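Local coordinates for protein peptidoglycan-N-acetylmuramic acid deacetylase PdaA (Bacillus subtilis, PDB 1NY1) that catalyses the deacetylation of N-acetylmuramic acid residues in peptidoglycan, a step toward the muramic delta-lactam of the spore cortex, at residues 1-6 / 145-150; 114-119 / 152-157; 136-141 / 225-230; 32-37 / 161-166. One frame throughout, in Å; residues are numbered along the deposited sequence.

Contact 1: residues 1-6 / 145-150; sequences VPNEPI and VFSEYV
The ring of Phe-146 carries Ile-6 over one face. Ile-6 CB stands 4.0 Å from the Phe-146 ring centroid and close to the ring normal, a CH-pi contact, and CG2 of Ile-6 leans on the rim at CZ of Phe-146, 3.5 Å away. The Phe-146 ring also meets that of Phe-163, their planes about 45° apart. A first torsion of 65° sets CG of Phe-146 between its backbone N and carbonyl carbon, which turns the ring back under Ile-6. An alanine here would take the ring away and would probably leave CB and CG2 of Ile-6 without their cover and open a gap beside Phe-163. The amide of Asn-3 lies alongside the Tyr-149 ring, with the two planes 75° apart.

Ile-6 and Phe-146 form an antiparallel hydrogen-bonded pair, the start of a two-stranded sheet that joins the N-terminus to strand 145-146. Phe-146 N gives a bond of 2.8 Å to Ile-6 O. Ile-6 N returns one of 2.7 Å to Phe-146 O. Just beyond, Ser-147 is the N-cap of helix 148-156. Ser-147 OG accepts from Val-150 N at 3.1 Å and donates to Asn-3 OD1 at 2.7 Å, in the carbonyl plane of the Asn-3 amide. The other end of that amide, ND2, is bonded to Thr-109 O, which fixes its rotation.

Val-1 CB packs against Glu-148 CG at 3.6 Å. The carboxylate of Glu-148 goes on to Lys-31 and Tyr-32, and water 1 links Glu-148 N to Glu-4 O.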
# COMPACT_ATOMS: atom_id res chain seq x y z
N VAL A 1 16.71 -2.43 20.88
CA VAL A 1 15.27 -2.75 20.69
C VAL A 1 15.10 -4.19 20.23
O VAL A 1 15.94 -4.73 19.52
CB VAL A 1 14.62 -1.82 19.65
CG1 VAL A 1 14.73 -0.37 20.11
CG2 VAL A 1 15.28 -2.00 18.29
N PRO A 2 13.98 -4.82 20.62
CA PRO A 2 13.72 -6.21 20.23
C PRO A 2 13.52 -6.41 18.73
O PRO A 2 13.07 -5.50 18.03
CB PRO A 2 12.47 -6.56 21.04
CG PRO A 2 11.76 -5.25 21.14
CD PRO A 2 12.88 -4.29 21.45
N ASN A 3 13.87 -7.59 18.25
CA ASN A 3 13.72 -7.91 16.84
C ASN A 3 12.84 -9.14 16.66
O ASN A 3 13.10 -9.99 15.81
CB ASN A 3 15.09 -8.15 16.19
CG ASN A 3 14.98 -8.39 14.70
OD1 ASN A 3 14.20 -7.73 14.01
ND2 ASN A 3 15.78 -9.31 14.19
N GLU A 4 11.80 -9.23 17.48
CA GLU A 4 10.87 -10.35 17.40
C GLU A 4 9.96 -10.13 16.20
O GLU A 4 9.26 -9.12 16.12
CB GLU A 4 10.04 -10.44 18.68
CG GLU A 4 10.78 -11.05 19.85
CD GLU A 4 11.10 -12.52 19.63
OE1 GLU A 4 10.15 -13.29 19.39
OE2 GLU A 4 12.30 -12.89 19.70
N PRO A 5 9.97 -11.07 15.24
CA PRO A 5 9.13 -10.96 14.04
C PRO A 5 7.66 -10.72 14.38
O PRO A 5 7.10 -11.34 15.28
CB PRO A 5 9.35 -12.30 13.35
CG PRO A 5 10.77 -12.61 13.69
CD PRO A 5 10.85 -12.25 15.15
N ILE A 6 7.04 -9.80 13.64
CA ILE A 6 5.64 -9.45 13.83
C ILE A 6 4.97 -9.40 12.46
O ILE A 6 5.47 -8.74 11.55
CB ILE A 6 5.49 -8.06 14.49
CG1 ILE A 6 6.27 -8.02 15.81
CG2 ILE A 6 4.03 -7.74 14.75
CD1 ILE A 6 6.28 -6.65 16.47
N VAL A 145 5.82 -8.46 7.35
CA VAL A 145 6.64 -8.88 8.48
C VAL A 145 7.59 -7.77 8.92
O VAL A 145 8.34 -7.23 8.11
CB VAL A 145 7.46 -10.14 8.15
CG1 VAL A 145 8.35 -10.50 9.33
CG2 VAL A 145 6.54 -11.29 7.82
N PHE A 146 7.55 -7.45 10.21
CA PHE A 146 8.41 -6.41 10.75
C PHE A 146 8.78 -6.68 12.21
O PHE A 146 8.60 -7.79 12.72
CB PHE A 146 7.72 -5.04 10.62
CG PHE A 146 6.47 -4.91 11.44
CD1 PHE A 146 5.30 -5.57 11.07
CD2 PHE A 146 6.46 -4.15 12.60
CE1 PHE A 146 4.15 -5.48 11.85
CE2 PHE A 146 5.32 -4.05 13.39
CZ PHE A 146 4.16 -4.72 13.01
N SER A 147 9.31 -5.66 12.88
CA SER A 147 9.71 -5.76 14.28
C SER A 147 10.07 -4.36 14.74
O SER A 147 10.14 -3.44 13.92
CB SER A 147 10.93 -6.67 14.43
OG SER A 147 12.07 -6.09 13.81
N GLU A 148 10.28 -4.17 16.03
CA GLU A 148 10.64 -2.85 16.51
C GLU A 148 11.97 -2.45 15.87
O GLU A 148 12.16 -1.30 15.50
CB GLU A 148 10.74 -2.86 18.03
CG GLU A 148 11.18 -1.54 18.63
CD GLU A 148 10.68 -1.35 20.04
OE1 GLU A 148 10.29 -2.36 20.66
OE2 GLU A 148 10.69 -0.20 20.53
N TYR A 149 12.87 -3.42 15.72
CA TYR A 149 14.17 -3.18 15.11
C TYR A 149 14.02 -2.66 13.67
O TYR A 149 14.70 -1.72 13.27
CB TYR A 149 15.00 -4.47 15.09
CG TYR A 149 16.10 -4.49 14.05
CD1 TYR A 149 17.25 -3.70 14.19
CD2 TYR A 149 15.99 -5.29 12.91
CE1 TYR A 149 18.25 -3.71 13.21
CE2 TYR A 149 16.98 -5.30 11.93
CZ TYR A 149 18.10 -4.51 12.09
OH TYR A 149 19.08 -4.53 11.12
N VAL A 150 13.12 -3.29 12.91
CA VAL A 150 12.88 -2.89 11.53
C VAL A 150 12.25 -1.51 11.46
O VAL A 150 12.59 -0.70 10.60
CB VAL A 150 11.93 -3.89 10.82
CG1 VAL A 150 11.60 -3.39 9.42
CG2 VAL A 150 12.59 -5.26 10.74
O HOH W 1 10.08 -6.90 17.57

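Contact 2: residues 114-119 / 152-157; sequences DQIQDE and KETKRL
Ile-116 lays its CG2 methyl against the CD1 methyl of Leu-157 at 4.1 Å. Ile-116 CG2 also comes 4.2 Å from CG2 of Thr-154, so one methyl of the isoleucine touches two residues. This is helix-to-helix packing at the side of the NodB homology domain. Helix 113-131 supplies Ile-116 and Gln-117. Helix 148-156 supplies Glu-153 and Thr-154, and Leu-157 follows at its end.

The other branch of Ile-116 runs a different way. Ile-116 CD1 reaches Glu-153 CB at 4.4 Å and also touches the hydroxyl of Tyr-149, one turn earlier on that helix. The patch is small and apolar. It rests on methyl groups, CB carbons and one backbone CA, and the carbons are at or a little beyond ordinary van der Waals distance.

Leu-157 has the closest approach. Its CD1 is extended away from CA (chi2 178°), which carries the methyl across to the backbone of helix 113-131. There Leu-157 CD1 lies 3.9 Å from Gln-117 CA and also near the CB of that residue.

Several polar groups near the patch have partners of their own. Thr-154 turns its OG1 to Val-150 O, one turn back, while its CG2 faces Ile-116. Glu-119 is bonded to His-104 ND1 and so ties helix 113-131 to the loop after strand 97-100. Arg-156 and Glu-153 form a salt bridge along helix 148-156. Leu-157 N still keeps the helical pattern, donating to Glu-153 O at 3.1 Å and weakly to Thr-154 O.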
# COMPACT_ATOMS: atom_id res chain seq x y z
N ASP A 114 22.93 -2.24 7.28
CA ASP A 114 23.51 -1.97 5.97
C ASP A 114 22.71 -2.63 4.86
O ASP A 114 22.47 -2.03 3.81
CB ASP A 114 24.97 -2.46 5.91
CG ASP A 114 25.87 -1.72 6.87
OD1 ASP A 114 25.57 -0.55 7.19
OD2 ASP A 114 26.90 -2.30 7.29
N GLN A 115 22.29 -3.87 5.09
CA GLN A 115 21.51 -4.61 4.10
C GLN A 115 20.16 -3.95 3.85
O GLN A 115 19.71 -3.85 2.71
CB GLN A 115 21.32 -6.05 4.56
CG GLN A 115 22.56 -6.90 4.36
CD GLN A 115 22.43 -8.28 4.98
OE1 GLN A 115 23.10 -9.22 4.56
NE2 GLN A 115 21.58 -8.39 5.99
N ILE A 116 19.53 -3.50 4.93
CA ILE A 116 18.24 -2.83 4.84
C ILE A 116 18.38 -1.55 4.01
O ILE A 116 17.56 -1.27 3.14
CB ILE A 116 17.69 -2.48 6.24
CG1 ILE A 116 17.35 -3.76 7.00
CG2 ILE A 116 16.45 -1.58 6.11
CD1 ILE A 116 16.78 -3.53 8.38
N GLN A 117 19.43 -0.79 4.28
CA GLN A 117 19.67 0.45 3.55
C GLN A 117 19.77 0.20 2.05
O GLN A 117 19.22 0.95 1.24
CB GLN A 117 20.94 1.14 4.04
CG GLN A 117 21.28 2.42 3.29
CD GLN A 117 22.58 3.06 3.75
OE1 GLN A 117 23.63 2.42 3.73
NE2 GLN A 117 22.51 4.31 4.17
N ASP A 118 20.49 -0.86 1.69
CA ASP A 118 20.68 -1.22 0.29
C ASP A 118 19.39 -1.73 -0.34
O ASP A 118 19.07 -1.40 -1.48
CB ASP A 118 21.75 -2.31 0.16
CG ASP A 118 22.02 -2.69 -1.28
OD1 ASP A 118 22.60 -1.86 -2.02
OD2 ASP A 118 21.63 -3.81 -1.69
N GLU A 119 18.66 -2.56 0.41
CA GLU A 119 17.40 -3.12 -0.07
C GLU A 119 16.41 -2.02 -0.44
O GLU A 119 15.66 -2.15 -1.41
CB GLU A 119 16.77 -4.01 1.00
CG GLU A 119 17.26 -5.45 1.03
CD GLU A 119 16.93 -6.21 -0.24
OE1 GLU A 119 15.83 -6.00 -0.81
OE2 GLU A 119 17.76 -7.04 -0.67
N LYS A 152 12.48 0.86 13.78
CA LYS A 152 13.46 1.82 14.26
C LYS A 152 14.47 2.16 13.17
O LYS A 152 14.77 3.32 12.91
CB LYS A 152 14.19 1.26 15.48
CG LYS A 152 15.16 2.23 16.13
CD LYS A 152 16.03 1.52 17.16
CE LYS A 152 17.03 2.48 17.78
NZ LYS A 152 16.35 3.55 18.56
N GLU A 153 15.00 1.13 12.52
CA GLU A 153 15.99 1.32 11.46
C GLU A 153 15.45 2.02 10.22
O GLU A 153 16.10 2.92 9.69
CB GLU A 153 16.59 -0.03 11.05
CG GLU A 153 17.92 -0.30 11.70
CD GLU A 153 18.91 0.82 11.43
OE1 GLU A 153 19.25 1.04 10.25
OE2 GLU A 153 19.34 1.47 12.40
N THR A 154 14.27 1.60 9.76
CA THR A 154 13.69 2.21 8.57
C THR A 154 13.35 3.68 8.84
O THR A 154 13.52 4.52 7.97
CB THR A 154 12.43 1.43 8.10
OG1 THR A 154 11.48 1.32 9.17
CG2 THR A 154 12.83 0.03 7.64
N LYS A 155 12.88 3.97 10.05
CA LYS A 155 12.55 5.34 10.43
C LYS A 155 13.83 6.17 10.47
O LYS A 155 13.83 7.35 10.11
CB LYS A 155 11.89 5.37 11.81
CG LYS A 155 11.60 6.77 12.33
CD LYS A 155 11.07 6.76 13.76
CE LYS A 155 10.88 8.19 14.27
NZ LYS A 155 10.40 8.25 15.67
N ARG A 156 14.92 5.55 10.90
CA ARG A 156 16.20 6.25 10.96
C ARG A 156 16.63 6.61 9.55
O ARG A 156 17.30 7.62 9.33
CB ARG A 156 17.27 5.37 11.61
CG ARG A 156 18.56 6.11 11.92
CD ARG A 156 19.59 5.21 12.60
NE ARG A 156 20.65 4.76 11.69
CZ ARG A 156 20.46 4.00 10.62
NH1 ARG A 156 19.25 3.58 10.30
NH2 ARG A 156 21.50 3.63 9.88
N LEU A 157 16.22 5.78 8.59
CA LEU A 157 16.54 6.00 7.18
C LEU A 157 15.57 6.97 6.52
O LEU A 157 15.63 7.21 5.31
CB LEU A 157 16.51 4.67 6.43
CG LEU A 157 17.57 3.64 6.86
CD1 LEU A 157 17.40 2.36 6.07
CD2 LEU A 157 18.96 4.22 6.63

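Contact 3: residues 136-141 / 225-230; sequences NLYLRP and SIDDLM
Tyr-138 and Ile-226 come from opposite sides and pass each other, the methyl of one over the ring of the other. CG2 of Ile-226 lies over one face of the Tyr-138 ring, 3.8 Å from its centroid and 20° off the normal. It sits nearest the CE1 and CZ side. Selenomethionine Met-230, one turn later, also runs opposite to the tyrosine. Met-230 CG comes to the ring edge, 3.3 Å from Tyr-138 OH.

Asp-227 meets the same ring at its edge, near the ring plane. Ring and carboxylate planes stand 50° apart. Tyr-138 OH donates to Asp-227 OD1 at 2.6 Å, nearly along the C-O axis of that oxygen. Asn-136 ND2 gives a second bond to the same OD1, 2.8 Å long, from above the carboxylate plane. Two donors thus grip one oxygen. Water 2 takes the other, donating to Asp-227 OD2 at 2.7 Å and accepting from Asn-136 N.

A phenylalanine in place of Tyr-138 would remove the hydroxyl, and Asp-227 OD1, left with Asn-136 ND2 as its one donor here, would probably let the carboxylate turn more freely.

Asp-227 lies in the first turn of a helix whose N-terminus carries a capping box. Ser-225 OG accepts from Asp-228 N, and Asp-228 OD2 accepts from Ser-225 N. The contact fastens the C-terminal helix 226-234 to strand 138-139, on the parallel strands of the (beta/alpha)-barrel-like fold of the polysaccharide deacetylase family. Strand 97-100 borders it through Ile-97, strand 73-76 through Phe-75 and Thr-73, and strand 160-161 through Gln-160.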
# COMPACT_ATOMS: atom_id res chain seq x y z
N ASN A 136 8.06 10.95 -1.56
CA ASN A 136 8.38 10.93 -0.14
C ASN A 136 8.62 9.46 0.14
O ASN A 136 8.09 8.59 -0.55
CB ASN A 136 7.20 11.46 0.69
CG ASN A 136 6.98 12.95 0.51
OD1 ASN A 136 7.93 13.73 0.52
ND2 ASN A 136 5.72 13.34 0.34
N LEU A 137 9.44 9.19 1.16
CA LEU A 137 9.82 7.84 1.56
C LEU A 137 8.74 7.04 2.29
O LEU A 137 8.49 7.28 3.47
CB LEU A 137 11.06 7.90 2.45
CG LEU A 137 12.31 8.59 1.89
CD1 LEU A 137 13.47 8.50 2.90
CD2 LEU A 137 12.69 7.92 0.60
N TYR A 138 8.13 6.09 1.59
CA TYR A 138 7.11 5.23 2.18
C TYR A 138 7.54 3.79 2.04
O TYR A 138 8.08 3.39 1.02
CB TYR A 138 5.78 5.41 1.45
CG TYR A 138 5.19 6.77 1.65
CD1 TYR A 138 4.89 7.24 2.93
CD2 TYR A 138 4.97 7.61 0.56
CE1 TYR A 138 4.38 8.51 3.12
CE2 TYR A 138 4.46 8.89 0.75
CZ TYR A 138 4.17 9.33 2.03
OH TYR A 138 3.68 10.60 2.23
N LEU A 139 7.29 3.01 3.08
CA LEU A 139 7.67 1.61 3.06
C LEU A 139 6.58 0.69 3.53
O LEU A 139 5.80 1.01 4.42
CB LEU A 139 8.90 1.40 3.94
CG LEU A 139 9.25 -0.06 4.26
CD1 LEU A 139 9.63 -0.79 2.98
CD2 LEU A 139 10.39 -0.11 5.26
N ARG A 140 6.53 -0.48 2.91
CA ARG A 140 5.59 -1.51 3.32
C ARG A 140 6.46 -2.74 3.46
O ARG A 140 7.02 -3.23 2.48
CB ARG A 140 4.50 -1.72 2.28
CG ARG A 140 3.52 -2.79 2.73
CD ARG A 140 2.20 -2.67 2.02
NE ARG A 140 1.37 -1.58 2.53
CZ ARG A 140 0.36 -1.06 1.85
NH1 ARG A 140 0.07 -1.52 0.64
NH2 ARG A 140 -0.37 -0.09 2.39
N PRO A 141 6.62 -3.24 4.69
CA PRO A 141 7.44 -4.43 4.92
C PRO A 141 7.03 -5.64 4.09
O PRO A 141 5.85 -5.97 3.99
CB PRO A 141 7.27 -4.68 6.41
CG PRO A 141 7.14 -3.29 6.96
CD PRO A 141 6.18 -2.65 5.97
N SER A 225 -4.82 10.44 -1.21
CA SER A 225 -3.55 9.72 -1.29
C SER A 225 -2.83 9.66 0.04
O SER A 225 -3.22 10.33 1.00
CB SER A 225 -2.64 10.41 -2.30
OG SER A 225 -2.17 11.64 -1.76
N ILE A 226 -1.77 8.86 0.10
CA ILE A 226 -0.99 8.73 1.31
C ILE A 226 -0.34 10.08 1.61
O ILE A 226 -0.22 10.49 2.77
CB ILE A 226 0.09 7.64 1.17
CG1 ILE A 226 -0.57 6.27 0.93
CG2 ILE A 226 1.00 7.62 2.40
CD1 ILE A 226 -1.51 5.81 2.04
N ASP A 227 0.08 10.79 0.56
CA ASP A 227 0.67 12.11 0.76
C ASP A 227 -0.37 13.04 1.38
O ASP A 227 -0.04 13.82 2.27
CB ASP A 227 1.18 12.71 -0.56
CG ASP A 227 2.61 12.30 -0.89
OD1 ASP A 227 3.34 11.86 0.02
OD2 ASP A 227 3.01 12.43 -2.07
N ASP A 228 -1.61 12.96 0.91
CA ASP A 228 -2.66 13.81 1.47
C ASP A 228 -2.84 13.45 2.94
O ASP A 228 -3.00 14.32 3.79
CB ASP A 228 -4.01 13.62 0.75
CG ASP A 228 -3.95 13.96 -0.73
OD1 ASP A 228 -3.16 14.85 -1.11
OD2 ASP A 228 -4.70 13.34 -1.51
N LEU A 229 -2.84 12.15 3.21
CA LEU A 229 -2.99 11.66 4.58
C LEU A 229 -1.92 12.29 5.47
O LEU A 229 -2.23 12.83 6.53
CB LEU A 229 -2.87 10.14 4.60
CG LEU A 229 -3.22 9.38 5.88
CD1 LEU A 229 -3.47 7.92 5.54
CD2 LEU A 229 -2.11 9.52 6.92
N MSE A 230 -0.68 12.22 5.02
CA MSE A 230 0.44 12.77 5.78
C MSE A 230 0.30 14.28 5.98
O MSE A 230 0.44 14.79 7.09
CB MSE A 230 1.76 12.48 5.07
CG MSE A 230 2.19 11.02 5.10
SE MSE A 230 2.62 10.43 6.88
CE MSE A 230 4.29 11.37 7.12
O HOH W 2 5.52 11.84 -2.78

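Contact 4: residues 32-37 / 161-166; sequences YDAFYL and TVFWSV
Tyr-36, Phe-35 and Ala-34 bury the most surface against residues 161-166. Tyr-36 does its touching with CB, which lies 3.7 Å from CB of Phe-163 and 3.5 Å from Trp-164 O. Its ring leads off to other partners. The hydroxyl is bonded to Asn-26 OD1 and Ala-21 N, and the ring meets Trp-8.

Phe-35 works through both backbone and ring. The Phe-35 ring runs beside the Val-162 side chain, with CZ 3.9 Å from CG2 of that valine. CG of Phe-35 takes the crowded position between the backbone N and the carbonyl carbon (chi1 55°), which swings the ring back beside Val-162 although CB starts away from it. Thr-161 O lies over one face.

The touching parts of the two segments run in nearly the same direction, 24° apart, and are joined by a single bridge at Phe-35 and Val-162. Phe-163 N donates to Phe-35 O at 2.9 Å. Phe-35 N gives only a weak bond to Thr-161 O. The bridge links the loop after helix 23-31 to the segment that follows strand 160-161 and leads past the active site, where the Trp-164 side chain is about 6 Å from that of Asp-50, the probable proton acceptor.

Ala-34 N belongs to the Schellman motif that ends helix 23-31, with Asp-33 as its C-prime residue. Ala-34 CB reaches Phe-163 CE2 and Thr-161 CB, both at 4.0 Å. Further along, Leu-37 CD2 presses tightly on Ser-165 CB, 3.5 Å away. Water 3 accepts from Thr-161 N and donates to Tyr-32 O.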
# COMPACT_ATOMS: atom_id res chain seq x y z
N TYR A 32 6.89 4.77 16.35
CA TYR A 32 7.72 4.93 15.16
C TYR A 32 6.99 5.62 14.01
O TYR A 32 7.40 5.53 12.86
CB TYR A 32 8.25 3.56 14.73
CG TYR A 32 9.20 2.96 15.75
CD1 TYR A 32 10.50 3.44 15.89
CD2 TYR A 32 8.78 1.96 16.62
CE1 TYR A 32 11.36 2.95 16.87
CE2 TYR A 32 9.62 1.45 17.61
CZ TYR A 32 10.91 1.95 17.73
OH TYR A 32 11.74 1.48 18.72
N ASP A 33 5.90 6.30 14.34
CA ASP A 33 5.11 7.03 13.35
C ASP A 33 4.45 6.19 12.26
O ASP A 33 3.92 6.74 11.29
CB ASP A 33 5.96 8.11 12.67
CG ASP A 33 6.45 9.15 13.65
OD1 ASP A 33 5.61 9.68 14.42
OD2 ASP A 33 7.66 9.45 13.63
N ALA A 34 4.47 4.87 12.40
CA ALA A 34 3.84 4.01 11.40
C ALA A 34 2.33 4.08 11.59
O ALA A 34 1.87 4.39 12.69
CB ALA A 34 4.33 2.57 11.56
N PHE A 35 1.56 3.79 10.55
CA PHE A 35 0.11 3.84 10.68
C PHE A 35 -0.58 2.85 9.75
O PHE A 35 0.03 2.32 8.82
CB PHE A 35 -0.41 5.26 10.40
CG PHE A 35 0.02 5.81 9.07
CD1 PHE A 35 -0.67 5.48 7.91
CD2 PHE A 35 1.15 6.62 8.97
CE1 PHE A 35 -0.25 5.96 6.67
CE2 PHE A 35 1.58 7.10 7.74
CZ PHE A 35 0.88 6.76 6.58
N TYR A 36 -1.86 2.59 10.02
CA TYR A 36 -2.63 1.68 9.18
C TYR A 36 -3.99 2.28 8.84
O TYR A 36 -4.77 1.69 8.10
CB TYR A 36 -2.82 0.33 9.87
CG TYR A 36 -3.49 0.36 11.23
CD1 TYR A 36 -2.75 0.65 12.38
CD2 TYR A 36 -4.83 0.00 11.37
CE1 TYR A 36 -3.33 0.56 13.65
CE2 TYR A 36 -5.42 -0.08 12.64
CZ TYR A 36 -4.67 0.19 13.76
OH TYR A 36 -5.23 0.06 15.01
N LEU A 37 -4.25 3.46 9.38
CA LEU A 37 -5.48 4.19 9.13
C LEU A 37 -5.19 5.66 8.90
O LEU A 37 -4.17 6.18 9.36
CB LEU A 37 -6.43 4.06 10.33
CG LEU A 37 -7.15 2.73 10.55
CD1 LEU A 37 -7.71 2.68 11.97
CD2 LEU A 37 -8.25 2.55 9.52
N THR A 161 6.58 3.92 7.55
CA THR A 161 6.03 2.60 7.28
C THR A 161 4.51 2.67 7.20
O THR A 161 3.86 3.17 8.11
CB THR A 161 6.47 1.58 8.36
OG1 THR A 161 7.89 1.39 8.27
CG2 THR A 161 5.78 0.23 8.15
N VAL A 162 3.97 2.16 6.10
CA VAL A 162 2.54 2.19 5.85
C VAL A 162 1.92 0.79 5.83
O VAL A 162 2.28 -0.04 4.99
CB VAL A 162 2.24 2.88 4.49
CG1 VAL A 162 0.74 3.00 4.28
CG2 VAL A 162 2.91 4.24 4.44
N PHE A 163 1.02 0.53 6.77
CA PHE A 163 0.35 -0.76 6.82
C PHE A 163 -0.99 -0.63 6.12
O PHE A 163 -1.10 0.10 5.14
CB PHE A 163 0.19 -1.22 8.27
CG PHE A 163 1.49 -1.60 8.92
CD1 PHE A 163 2.20 -2.70 8.48
CD2 PHE A 163 2.02 -0.82 9.94
CE1 PHE A 163 3.43 -3.03 9.04
CE2 PHE A 163 3.25 -1.14 10.51
CZ PHE A 163 3.96 -2.25 10.06
N TRP A 164 -2.02 -1.33 6.61
CA TRP A 164 -3.32 -1.24 5.96
C TRP A 164 -4.45 -1.64 6.90
O TRP A 164 -4.21 -2.21 7.97
CB TRP A 164 -3.35 -2.12 4.70
CG TRP A 164 -3.09 -3.58 4.96
CD1 TRP A 164 -4.03 -4.56 5.16
CD2 TRP A 164 -1.81 -4.21 5.08
NE1 TRP A 164 -3.40 -5.77 5.41
CE2 TRP A 164 -2.04 -5.58 5.37
CE3 TRP A 164 -0.49 -3.76 4.98
CZ2 TRP A 164 -1.00 -6.50 5.55
CZ3 TRP A 164 0.55 -4.67 5.16
CH2 TRP A 164 0.28 -6.02 5.45
N SER A 165 -5.67 -1.32 6.50
CA SER A 165 -6.85 -1.64 7.31
C SER A 165 -7.85 -2.49 6.51
O SER A 165 -8.83 -2.98 7.08
CB SER A 165 -7.53 -0.35 7.78
OG SER A 165 -8.17 0.30 6.70
N VAL A 166 -7.60 -2.66 5.21
CA VAL A 166 -8.45 -3.48 4.35
C VAL A 166 -7.60 -4.27 3.37
O VAL A 166 -6.73 -3.72 2.69
CB VAL A 166 -9.44 -2.64 3.47
CG1 VAL A 166 -10.17 -3.57 2.48
CG2 VAL A 166 -10.44 -1.91 4.34
O HOH W 3 6.94 4.76 10.32

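Overall arrangement
Along the chain the first segments come in the order 1-6, 32-37, 114-119 and 136-141, with partners at 145-150, 161-166, 152-157 and 225-230. Contact 2 is nested inside the loop closed by contact 4; the other pairs cross. Contacts 1 and 2 share helix 148-156, their centres 13 Å apart at one side of the chain. Contacts 3 and 4 lie nearer its middle, 9 Å apart, joined where Arg-140 NH2 reaches Phe-163 O and where strand 138-139 pairs with strand 160-161. Arg-140 also forms a salt bridge with Asp-50. The N-terminal and C-terminal parts of the chain are thereby both tied to residues 136-166, next to the probable catalytic site.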